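PDB 2IIZ: melanin biosynthesis protein TyrA, putative from Shewanella oneidensis, which binds heme b and is probably a peroxidase of the dye-decolorizing (DyP) type. Local coordinates for residues 68-73 / 100-105; 80-85 / 263-268; 46-51 / 58-63. One frame throughout, in Å; residues are numbered along the deposited sequence.

Contact 1 of 3, residues 68-73 / 100-105; sequences ANYWDS and EYDLFV
A classic beta bulge at the start of strand 103-109 is where D102 meets Y70. D102 and L103 both face F27 of strand 21-29, and the carboxylate of D102 lies flat against one face of the Y70 ring. The ring and carboxylate planes are 10° apart, so the two groups are stacked. CG of D102 is 3.6 Å from CG of Y70. OD1 of D102 lies back toward the base of the ring, 3.6 Å from Y70 CB. OD2 of D102 reaches out over the CD1 side, 3.8 Å from Y70 CD1 and shifted toward the rim. CB of D102 also sits over the face and makes a CH-pi contact, 4.2 Å from the centroid of the Y70 ring. Y70 presents this face because its CG is anti to the backbone N (chi1 -171°).

The contact belongs to the N-terminal half of a DyP-type peroxidase, whose ferredoxin-like fold is built on an antiparallel sheet. It packs the turn between strand 61-67 and helix 71-74 against the N-terminal end of neighbouring strand 103-109. The carboxylate of D102 does not rest on the ring alone. OD2 accepts a hydrogen bond from A29 N, which probably limits rotation of the flat group. Y70 is also packed by E34 and L37 of helix 34-54.

N69 and E100 meet more loosely, with N69 ND2 4.0 Å from E100 CG. The N69 amide and the E100 carboxylate are turned 46° apart. In E100, OE2 accepts a hydrogen bond from F86 N and OE1 one from S298 N.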
loop_
_atom_site.group_PDB
_atom_site.type_symbol
_atom_site.label_atom_id
_atom_site.label_comp_id
_atom_site.label_asym_id
_atom_site.label_seq_id
_atom_site.Cartn_x
_atom_site.Cartn_y
_atom_site.Cartn_z
ATOM N N ALA A 68 -11.099 -11.127 21.615
ATOM C CA ALA A 68 -12.056 -11.686 22.582
ATOM C C ALA A 68 -11.536 -12.977 23.225
ATOM O O ALA A 68 -11.708 -13.205 24.432
ATOM C CB ALA A 68 -13.398 -11.933 21.907
ATOM N N ASN A 69 -10.901 -13.817 22.412
ATOM C CA ASN A 69 -10.415 -15.129 22.857
ATOM C C ASN A 69 -9.062 -15.102 23.593
ATOM O O ASN A 69 -8.574 -16.136 24.041
ATOM C CB ASN A 69 -10.346 -16.088 21.652
ATOM C CG ASN A 69 -11.696 -16.697 21.311
ATOM O OD1 ASN A 69 -12.708 -16.379 21.940
ATOM N ND2 ASN A 69 -11.718 -17.579 20.314
ATOM N N TYR A 70 -8.462 -13.923 23.710
ATOM C CA TYR A 70 -7.191 -13.770 24.416
ATOM C C TYR A 70 -7.283 -12.863 25.635
ATOM O O TYR A 70 -6.354 -12.819 26.440
ATOM C CB TYR A 70 -6.167 -13.199 23.452
ATOM C CG TYR A 70 -4.767 -13.193 23.977
ATOM C CD1 TYR A 70 -4.127 -14.381 24.309
ATOM C CD2 TYR A 70 -4.074 -11.998 24.138
ATOM C CE1 TYR A 70 -2.830 -14.380 24.794
ATOM C CE2 TYR A 70 -2.783 -11.986 24.619
ATOM C CZ TYR A 70 -2.165 -13.177 24.947
ATOM O OH TYR A 70 -0.880 -13.165 25.424
ATOM N N TRP A 71 -8.392 -12.133 25.776
ATOM C CA TRP A 71 -8.570 -11.230 26.917
ATOM C C TRP A 71 -8.158 -11.900 28.228
ATOM O O TRP A 71 -7.408 -11.321 29.007
ATOM C CB TRP A 71 -10.022 -10.732 27.041
ATOM C CG TRP A 71 -10.170 -9.729 28.148
ATOM C CD1 TRP A 71 -10.512 -9.979 29.455
ATOM C CD2 TRP A 71 -9.968 -8.314 28.049
ATOM N NE1 TRP A 71 -10.538 -8.806 30.163
ATOM C CE2 TRP A 71 -10.207 -7.769 29.321
ATOM C CE3 TRP A 71 -9.611 -7.450 26.995
ATOM C CZ2 TRP A 71 -10.099 -6.402 29.577
ATOM C CZ3 TRP A 71 -9.503 -6.082 27.254
ATOM C CH2 TRP A 71 -9.747 -5.580 28.532
ATOM N N ASP A 72 -8.650 -13.113 28.453
ATOM C CA ASP A 72 -8.468 -13.792 29.750
ATOM C C ASP A 72 -7.075 -14.367 30.043
ATOM O O ASP A 72 -6.778 -14.721 31.177
ATOM C CB ASP A 72 -9.537 -14.866 29.914
ATOM C CG ASP A 72 -10.913 -14.272 30.078
ATOM O OD1 ASP A 72 -11.004 -13.123 30.561
ATOM O OD2 ASP A 72 -11.900 -14.943 29.726
ATOM N N SER A 73 -6.234 -14.458 29.025
ATOM C CA SER A 73 -4.827 -14.773 29.220
ATOM C C SER A 73 -4.088 -13.521 29.697
ATOM O O SER A 73 -3.224 -13.595 30.567
ATOM C CB SER A 73 -4.225 -15.276 27.909
ATOM O OG SER A 73 -4.937 -16.409 27.431
ATOM N N GLU A 100 -10.198 -15.108 14.703
ATOM C CA GLU A 100 -9.860 -14.199 15.772
ATOM C C GLU A 100 -8.355 -14.033 15.827
ATOM O O GLU A 100 -7.617 -14.968 15.464
ATOM C CB GLU A 100 -10.340 -14.754 17.106
ATOM C CG GLU A 100 -11.801 -15.224 17.112
ATOM C CD GLU A 100 -12.807 -14.115 17.285
ATOM O OE1 GLU A 100 -12.441 -12.917 17.272
ATOM O OE2 GLU A 100 -13.989 -14.460 17.443
ATOM N N TYR A 101 -7.927 -12.845 16.279
ATOM C CA TYR A 101 -6.511 -12.497 16.479
ATOM C C TYR A 101 -6.349 -11.940 17.892
ATOM O O TYR A 101 -7.263 -11.288 18.398
ATOM C CB TYR A 101 -6.041 -11.448 15.460
ATOM C CG TYR A 101 -6.287 -11.856 14.025
ATOM C CD1 TYR A 101 -5.403 -12.707 13.365
ATOM C CD2 TYR A 101 -7.409 -11.391 13.328
ATOM C CE1 TYR A 101 -5.626 -13.090 12.046
ATOM C CE2 TYR A 101 -7.645 -11.762 12.011
ATOM C CZ TYR A 101 -6.748 -12.614 11.375
ATOM O OH TYR A 101 -6.967 -12.992 10.071
ATOM N N ASP A 102 -5.190 -12.195 18.511
ATOM C CA ASP A 102 -4.919 -11.772 19.893
ATOM C C ASP A 102 -4.883 -10.250 20.069
ATOM O O ASP A 102 -5.416 -9.713 21.048
ATOM C CB ASP A 102 -3.588 -12.360 20.393
ATOM C CG ASP A 102 -3.642 -13.866 20.589
ATOM O OD1 ASP A 102 -4.729 -14.470 20.458
ATOM O OD2 ASP A 102 -2.584 -14.449 20.872
ATOM N N LEU A 103 -4.248 -9.569 19.125
ATOM C CA LEU A 103 -4.108 -8.121 19.182
ATOM C C LEU A 103 -4.291 -7.476 17.823
ATOM O O LEU A 103 -3.868 -8.018 16.791
ATOM C CB LEU A 103 -2.730 -7.739 19.703
ATOM C CG LEU A 103 -2.368 -8.143 21.124
ATOM C CD1 LEU A 103 -0.898 -7.828 21.332
ATOM C CD2 LEU A 103 -3.222 -7.409 22.152
ATOM N N PHE A 104 -4.919 -6.305 17.857
ATOM C CA PHE A 104 -5.170 -5.492 16.686
ATOM C C PHE A 104 -4.632 -4.091 16.973
ATOM O O PHE A 104 -4.952 -3.481 18.009
ATOM C CB PHE A 104 -6.672 -5.474 16.404
ATOM C CG PHE A 104 -7.096 -4.586 15.249
ATOM C CD1 PHE A 104 -6.320 -4.455 14.105
ATOM C CD2 PHE A 104 -8.293 -3.893 15.314
ATOM C CE1 PHE A 104 -6.728 -3.644 13.060
ATOM C CE2 PHE A 104 -8.699 -3.087 14.280
ATOM C CZ PHE A 104 -7.909 -2.964 13.144
ATOM N N VAL A 105 -3.807 -3.604 16.044
ATOM C CA VAL A 105 -3.299 -2.254 16.075
ATOM C C VAL A 105 -3.837 -1.534 14.847
ATOM O O VAL A 105 -3.508 -1.875 13.688
ATOM C CB VAL A 105 -1.750 -2.217 16.075
ATOM C CG1 VAL A 105 -1.244 -0.800 16.003
ATOM C CG2 VAL A 105 -1.196 -2.882 17.317
#

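Contact 2 of 3, residues 80-85 / 263-268; sequences PEMLKP and RTPDHF. With HEM (protoporphyrin IX containing Fe), chain C.
M82 lies against T264, P265 and D266, and so joins a loop of the N-terminal half to the approach to helix 266-276 in the C-terminal half. The two halves are the paired ferredoxin-like domains of a DyP-type peroxidase. Along the loop, P80 opens a type I beta turn that runs through E81 and M82 and ends at L83. The turn bond, L83 N to P80 O, is weak at 3.4 Å.

M82, a selenomethionine, makes the contact. Its N is hydrogen-bonded to Y180 OH, and P265 also packs on Y180. The backbone O of M82 is 3.4 Å from P265 CG, and M82 CB is 3.5 Å from P265 CD. Farther out, SE of M82 lies 3.3 Å from T264 OG1. The M82 chain bends at chi3 (71°), which carries its CE to D266 OD2, 3.5 Å away. Past L83, K84 leads the loop onward to P85.

Within 263-268, T264 OG1 donates a hydrogen bond to D266 OD1 over 2.6 Å. It meets that oxygen from above the carboxylate plane, 48° out of it. This bond ties T264 to D266 and probably steadies the D266 carboxylate, whose OD2 lies near CE of M82. A valine at T264 would remove the hydroxyl and would probably leave D266 OD1 without this donor and its carboxylate freer to turn.

F268, two residues past D266, belongs to the heme pocket and stacks on H182. Its CD1 is 3.2 Å from the heme vinyl carbon CBC.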
loop_
_atom_site.group_PDB
_atom_site.type_symbol
_atom_site.label_atom_id
_atom_site.label_comp_id
_atom_site.label_asym_id
_atom_site.label_seq_id
_atom_site.Cartn_x
_atom_site.Cartn_y
_atom_site.Cartn_z
ATOM N N PRO A 80 -14.668 -6.847 30.350
ATOM C CA PRO A 80 -15.822 -6.131 29.825
ATOM C C PRO A 80 -17.064 -7.017 29.894
ATOM O O PRO A 80 -17.000 -8.203 29.561
ATOM C CB PRO A 80 -15.451 -5.853 28.355
ATOM C CG PRO A 80 -13.981 -5.976 28.276
ATOM C CD PRO A 80 -13.549 -6.889 29.391
ATOM N N GLU A 81 -18.176 -6.430 30.331
ATOM C CA GLU A 81 -19.409 -7.155 30.622
ATOM C C GLU A 81 -19.851 -8.072 29.474
ATOM O O GLU A 81 -20.179 -9.240 29.689
ATOM C CB GLU A 81 -20.525 -6.148 30.946
ATOM C CG GLU A 81 -21.847 -6.792 31.373
ATOM C CD GLU A 81 -22.969 -5.786 31.610
ATOM O OE1 GLU A 81 -23.005 -4.720 30.942
ATOM O OE2 GLU A 81 -23.824 -6.079 32.480
HETATM N N MSE A 82 -19.850 -7.537 28.258
HETATM C CA MSE A 82 -20.485 -8.209 27.122
HETATM C C MSE A 82 -19.524 -8.865 26.134
HETATM O O MSE A 82 -19.954 -9.338 25.084
HETATM C CB MSE A 82 -21.374 -7.209 26.387
HETATM C CG MSE A 82 -22.413 -6.579 27.301
HETATM SE SE MSE A 82 -23.692 -5.545 26.315
HETATM C CE MSE A 82 -24.651 -7.041 25.464
ATOM N N LEU A 83 -18.237 -8.908 26.463
ATOM C CA LEU A 83 -17.220 -9.346 25.502
ATOM C C LEU A 83 -17.330 -10.826 25.115
ATOM O O LEU A 83 -17.425 -11.705 25.973
ATOM C CB LEU A 83 -15.814 -9.061 26.046
ATOM C CG LEU A 83 -14.641 -9.393 25.118
ATOM C CD1 LEU A 83 -14.736 -8.598 23.839
ATOM C CD2 LEU A 83 -13.312 -9.144 25.808
ATOM N N LYS A 84 -17.314 -11.084 23.808
ATOM C CA LYS A 84 -17.437 -12.431 23.276
ATOM C C LYS A 84 -16.881 -12.537 21.848
ATOM O O LYS A 84 -16.627 -11.506 21.187
ATOM C CB LYS A 84 -18.905 -12.889 23.329
ATOM C CG LYS A 84 -19.893 -12.088 22.473
ATOM C CD LYS A 84 -21.338 -12.494 22.835
ATOM C CE LYS A 84 -22.368 -11.783 21.961
ATOM N N PRO A 85 -16.695 -13.790 21.368
ATOM C CA PRO A 85 -16.093 -14.002 20.050
ATOM C C PRO A 85 -16.946 -13.466 18.898
ATOM O O PRO A 85 -18.093 -13.073 19.100
ATOM C CB PRO A 85 -15.935 -15.519 19.967
ATOM C CG PRO A 85 -16.112 -16.032 21.400
ATOM C CD PRO A 85 -17.031 -15.068 22.037
ATOM N N ARG A 263 -20.473 0.788 21.979
ATOM C CA ARG A 263 -20.431 0.569 23.417
ATOM C C ARG A 263 -21.025 -0.788 23.797
ATOM O O ARG A 263 -20.831 -1.248 24.924
ATOM C CB ARG A 263 -21.175 1.673 24.156
ATOM C CG ARG A 263 -22.661 1.453 24.306
ATOM C CD ARG A 263 -23.357 2.769 24.509
ATOM N NE ARG A 263 -23.048 3.361 25.803
ATOM C CZ ARG A 263 -23.511 4.537 26.216
ATOM N NH1 ARG A 263 -24.311 5.262 25.434
ATOM N NH2 ARG A 263 -23.175 4.991 27.415
ATOM N N THR A 264 -21.749 -1.412 22.863
ATOM C CA THR A 264 -22.289 -2.764 23.061
ATOM C C THR A 264 -22.043 -3.602 21.808
ATOM O O THR A 264 -22.153 -3.086 20.690
ATOM C CB THR A 264 -23.795 -2.743 23.431
ATOM O OG1 THR A 264 -24.293 -4.076 23.439
ATOM C CG2 THR A 264 -24.621 -1.929 22.447
ATOM N N PRO A 265 -21.698 -4.891 21.983
ATOM C CA PRO A 265 -21.407 -5.743 20.813
ATOM C C PRO A 265 -22.630 -6.305 20.054
ATOM O O PRO A 265 -22.468 -6.846 18.960
ATOM C CB PRO A 265 -20.598 -6.899 21.423
ATOM C CG PRO A 265 -21.114 -7.019 22.845
ATOM C CD PRO A 265 -21.556 -5.630 23.258
ATOM N N ASP A 266 -23.835 -6.199 20.597
ATOM C CA ASP A 266 -24.968 -6.831 19.905
ATOM C C ASP A 266 -25.537 -5.952 18.773
ATOM O O ASP A 266 -26.273 -6.437 17.909
ATOM C CB ASP A 266 -26.043 -7.371 20.872
ATOM C CG ASP A 266 -26.382 -6.416 21.968
ATOM O OD1 ASP A 266 -25.985 -5.242 21.830
ATOM O OD2 ASP A 266 -27.042 -6.832 22.959
ATOM N N HIS A 267 -25.188 -4.671 18.763
ATOM C CA HIS A 267 -25.597 -3.796 17.664
ATOM C C HIS A 267 -25.090 -4.297 16.310
ATOM O O HIS A 267 -25.886 -4.549 15.407
ATOM C CB HIS A 267 -25.136 -2.370 17.918
ATOM C CG HIS A 267 -25.954 -1.662 18.943
ATOM N ND1 HIS A 267 -25.909 -0.298 19.114
ATOM C CD2 HIS A 267 -26.849 -2.132 19.850
ATOM C CE1 HIS A 267 -26.736 0.045 20.087
ATOM N NE2 HIS A 267 -27.319 -1.049 20.552
ATOM N N PHE A 268 -23.774 -4.448 16.173
ATOM C CA PHE A 268 -23.189 -5.046 14.953
ATOM C C PHE A 268 -23.828 -6.410 14.643
ATOM O O PHE A 268 -24.112 -6.710 13.496
ATOM C CB PHE A 268 -21.682 -5.202 15.114
ATOM C CG PHE A 268 -21.043 -6.164 14.125
ATOM C CD1 PHE A 268 -20.669 -5.741 12.865
ATOM C CD2 PHE A 268 -20.810 -7.493 14.471
ATOM C CE1 PHE A 268 -20.079 -6.626 11.962
ATOM C CE2 PHE A 268 -20.223 -8.373 13.571
ATOM C CZ PHE A 268 -19.859 -7.934 12.321
HETATM C CHA HEM C . -24.608 2.232 5.335
HETATM C CHB HEM C . -21.463 0.181 2.317
HETATM C CHC HEM C . -20.912 -3.521 5.296
HETATM C CHD HEM C . -23.597 -1.252 8.559
HETATM C C1A HEM C . -23.827 1.981 4.238
HETATM C C2A HEM C . -23.769 2.801 3.047
HETATM C C3A HEM C . -22.888 2.214 2.217
HETATM C C4A HEM C . -22.377 1.034 2.863
HETATM C CMA HEM C . -22.464 2.679 0.815
HETATM C CAA HEM C . -24.582 4.098 2.811
HETATM C CBA HEM C . -23.818 5.351 3.283
HETATM C CGA HEM C . -23.881 5.495 4.788
HETATM O O1A HEM C . -22.849 5.251 5.481
HETATM O O2A HEM C . -24.966 5.861 5.317
HETATM C C1B HEM C . -21.062 -1.000 2.859
HETATM C C2B HEM C . -20.157 -1.933 2.224
HETATM C C3B HEM C . -20.004 -2.968 3.059
HETATM C C4B HEM C . -20.805 -2.700 4.229
HETATM C CMB HEM C . -19.530 -1.695 0.831
HETATM C CAB HEM C . -19.161 -4.243 2.904
HETATM C CBB HEM C . -18.997 -4.812 1.718
HETATM C C1C HEM C . -21.615 -3.226 6.422
HETATM C C2C HEM C . -21.742 -4.113 7.548
HETATM C C3C HEM C . -22.489 -3.490 8.464
HETATM C C4C HEM C . -22.840 -2.191 7.924
HETATM C CMC HEM C . -21.099 -5.508 7.591
HETATM C CAC HEM C . -22.932 -3.992 9.851
HETATM C CBC HEM C . -22.636 -5.199 10.354
HETATM C C1D HEM C . -24.096 -0.102 8.013
HETATM C C2D HEM C . -24.891 0.859 8.732
HETATM C C3D HEM C . -25.208 1.948 7.725
HETATM C C4D HEM C . -24.571 1.528 6.505
HETATM C CMD HEM C . -25.328 0.780 10.210
HETATM C CAD HEM C . -26.034 3.228 7.933
HETATM C CBD HEM C . -27.450 2.946 7.458
HETATM C CGD HEM C . -28.424 4.020 7.884
HETATM O O1D HEM C . -28.843 4.828 6.999
HETATM O O2D HEM C . -28.772 4.056 9.093
HETATM N NA HEM C . -22.967 0.907 4.101
HETATM N NB HEM C . -21.442 -1.494 4.089
HETATM N NC HEM C . -22.289 -2.054 6.668
HETATM N ND HEM C . -23.926 0.322 6.709
HETATM FE FE HEM C . -22.803 -0.677 5.284
#

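Contact 3 of 3, residues 46-51 / 58-63; sequences QYIYEL and SAFNGF
L51 reaches from helix 34-54 to the F60 ring just ahead of strand 61-67. Its CB is 3.4 Å from F60 CE1 and also lies close to F60 CD1. CG of L51 stands beside the backbone N (chi1 -72°), which sends the branch toward F60 CZ. At the tip, CD1 of L51 comes 3.7 Å from F60 CZ. The same CD1 sits over the centre of the Y47 ring, so this methyl packs against two aromatic groups.

One turn back, I48 O lies at the edge of the F60 ring, near its plane and 3.5 Å from F60 CE1. I48 CG2 presses on the strand backbone, 3.3 Å from G62 C. G62 has no side chain, and the methyl fills the approach to its backbone. This is helix-on-sheet packing in the ferredoxin-like N-terminal half, and I48 also touches L107 and I122.

Water 1 donates to I48 O at 2.8 Å and accepts a weak bond from G62 N. The chemistry is therefore mainly apolar, with one water joining the helix carbonyl to the strand backbone, so the close fit relies on shape at G62 and F60 more than on direct polar bonds.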
loop_
_atom_site.group_PDB
_atom_site.type_symbol
_atom_site.label_atom_id
_atom_site.label_comp_id
_atom_site.label_asym_id
_atom_site.label_seq_id
_atom_site.Cartn_x
_atom_site.Cartn_y
_atom_site.Cartn_z
ATOM N N GLN A 46 0.176 4.186 24.796
ATOM C CA GLN A 46 0.583 5.524 25.171
ATOM C C GLN A 46 1.211 6.260 24.004
ATOM O O GLN A 46 0.867 7.404 23.727
ATOM C CB GLN A 46 1.615 5.412 26.272
ATOM C CG GLN A 46 2.035 6.722 26.895
ATOM C CD GLN A 46 3.105 6.499 27.932
ATOM O OE1 GLN A 46 2.895 6.753 29.117
ATOM N NE2 GLN A 46 4.274 6.009 27.486
ATOM N N TYR A 47 2.143 5.586 23.337
ATOM C CA TYR A 47 2.868 6.131 22.197
ATOM C C TYR A 47 1.875 6.569 21.135
ATOM O O TYR A 47 1.937 7.697 20.662
ATOM C CB TYR A 47 3.821 5.045 21.690
ATOM C CG TYR A 47 4.593 5.292 20.418
ATOM C CD1 TYR A 47 5.478 6.357 20.288
ATOM C CD2 TYR A 47 4.450 4.418 19.333
ATOM C CE1 TYR A 47 6.190 6.550 19.088
ATOM C CE2 TYR A 47 5.142 4.600 18.152
ATOM C CZ TYR A 47 6.008 5.656 18.023
ATOM O OH TYR A 47 6.677 5.790 16.817
ATOM N N ILE A 48 0.957 5.671 20.785
ATOM C CA ILE A 48 -0.099 5.960 19.814
ATOM C C ILE A 48 -0.926 7.204 20.157
ATOM O O ILE A 48 -1.338 7.966 19.270
ATOM C CB ILE A 48 -1.046 4.741 19.647
ATOM C CG1 ILE A 48 -0.322 3.635 18.888
ATOM C CG2 ILE A 48 -2.312 5.126 18.867
ATOM C CD1 ILE A 48 -1.090 2.313 18.779
ATOM N N TYR A 49 -1.166 7.398 21.445
ATOM C CA TYR A 49 -1.893 8.573 21.945
ATOM C C TYR A 49 -1.047 9.810 21.744
ATOM O O TYR A 49 -1.464 10.767 21.109
ATOM C CB TYR A 49 -2.184 8.358 23.429
ATOM C CG TYR A 49 -3.105 9.325 24.115
ATOM C CD1 TYR A 49 -2.621 10.491 24.699
ATOM C CD2 TYR A 49 -4.472 9.062 24.206
ATOM C CE1 TYR A 49 -3.487 11.384 25.355
ATOM C CE2 TYR A 49 -5.345 9.943 24.856
ATOM C CZ TYR A 49 -4.847 11.097 25.425
ATOM O OH TYR A 49 -5.724 11.951 26.056
ATOM N N GLU A 50 0.156 9.770 22.291
ATOM C CA GLU A 50 1.122 10.861 22.180
ATOM C C GLU A 50 1.362 11.336 20.730
ATOM O O GLU A 50 1.644 12.522 20.496
ATOM C CB GLU A 50 2.446 10.420 22.831
ATOM C CG GLU A 50 2.327 10.273 24.373
ATOM C CD GLU A 50 3.570 9.690 25.060
ATOM O OE1 GLU A 50 4.414 9.036 24.399
ATOM O OE2 GLU A 50 3.699 9.895 26.289
ATOM N N LEU A 51 1.248 10.409 19.774
ATOM C CA LEU A 51 1.508 10.684 18.349
ATOM C C LEU A 51 0.433 11.538 17.677
ATOM O O LEU A 51 0.682 12.149 16.614
ATOM C CB LEU A 51 1.641 9.367 17.571
ATOM C CG LEU A 51 2.911 8.558 17.810
ATOM C CD1 LEU A 51 2.798 7.225 17.135
ATOM C CD2 LEU A 51 4.092 9.291 17.273
ATOM N N SER A 58 -0.794 16.079 10.393
ATOM C CA SER A 58 -1.349 15.093 9.454
ATOM C C SER A 58 -2.412 14.235 10.121
ATOM O O SER A 58 -2.597 13.080 9.756
ATOM C CB SER A 58 -0.226 14.213 8.913
ATOM O OG SER A 58 0.276 13.338 9.910
ATOM N N ALA A 59 -3.099 14.819 11.099
ATOM C CA ALA A 59 -4.247 14.201 11.783
ATOM C C ALA A 59 -4.046 12.741 12.181
ATOM O O ALA A 59 -4.924 11.891 11.960
ATOM C CB ALA A 59 -5.486 14.365 10.946
ATOM N N PHE A 60 -2.888 12.448 12.772
ATOM C CA PHE A 60 -2.570 11.076 13.132
ATOM C C PHE A 60 -3.473 10.636 14.249
ATOM O O PHE A 60 -3.804 11.428 15.143
ATOM C CB PHE A 60 -1.118 10.918 13.575
ATOM C CG PHE A 60 -0.794 9.540 14.058
ATOM C CD1 PHE A 60 -1.134 9.137 15.351
ATOM C CD2 PHE A 60 -0.151 8.633 13.224
ATOM C CE1 PHE A 60 -0.844 7.847 15.812
ATOM C CE2 PHE A 60 0.147 7.346 13.668
ATOM C CZ PHE A 60 -0.204 6.952 14.971
ATOM N N ASN A 61 -3.868 9.367 14.209
ATOM C CA ASN A 61 -4.568 8.770 15.340
ATOM C C ASN A 61 -4.638 7.270 15.173
ATOM O O ASN A 61 -4.374 6.760 14.084
ATOM C CB ASN A 61 -5.969 9.324 15.469
ATOM C CG ASN A 61 -6.828 8.927 14.323
ATOM O OD1 ASN A 61 -7.364 7.804 14.280
ATOM N ND2 ASN A 61 -6.973 9.839 13.363
ATOM N N GLY A 62 -4.992 6.586 16.264
ATOM C CA GLY A 62 -4.807 5.153 16.360
ATOM C C GLY A 62 -5.350 4.527 17.637
ATOM O O GLY A 62 -5.686 5.217 18.599
ATOM N N PHE A 63 -5.436 3.202 17.629
ATOM C CA PHE A 63 -5.761 2.473 18.822
ATOM C C PHE A 63 -5.186 1.070 18.808
ATOM O O PHE A 63 -4.905 0.527 17.747
ATOM C CB PHE A 63 -7.283 2.499 19.116
ATOM C CG PHE A 63 -8.136 1.720 18.159
ATOM C CD1 PHE A 63 -8.176 0.333 18.191
ATOM C CD2 PHE A 63 -8.925 2.374 17.237
ATOM C CE1 PHE A 63 -8.989 -0.389 17.295
ATOM C CE2 PHE A 63 -9.723 1.662 16.357
ATOM C CZ PHE A 63 -9.748 0.277 16.394
HETATM O O HOH W 1 -4.126 8.238 18.806
#

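From the N terminus, helix 34-54 comes first. Contact 3 closes the short loop from this helix to strand 61-67. That strand runs on into residues 68-73, where contact 1 opens. Contact 1 closes at 100-105, which includes the start of strand 103-109, the neighbour of 61-67 in the sheet. Contact 2 opens at 80-85, between the two segments of contact 1, and closes at 263-268, so these two contacts cross. They also touch: A68 packs on K84, and both N69 and E100 pack on P85. Contact 3 and then contact 1 lie in series within the N-terminal half and meet where F104 packs on F63. Contact 2 spans both halves and ends beside the heme.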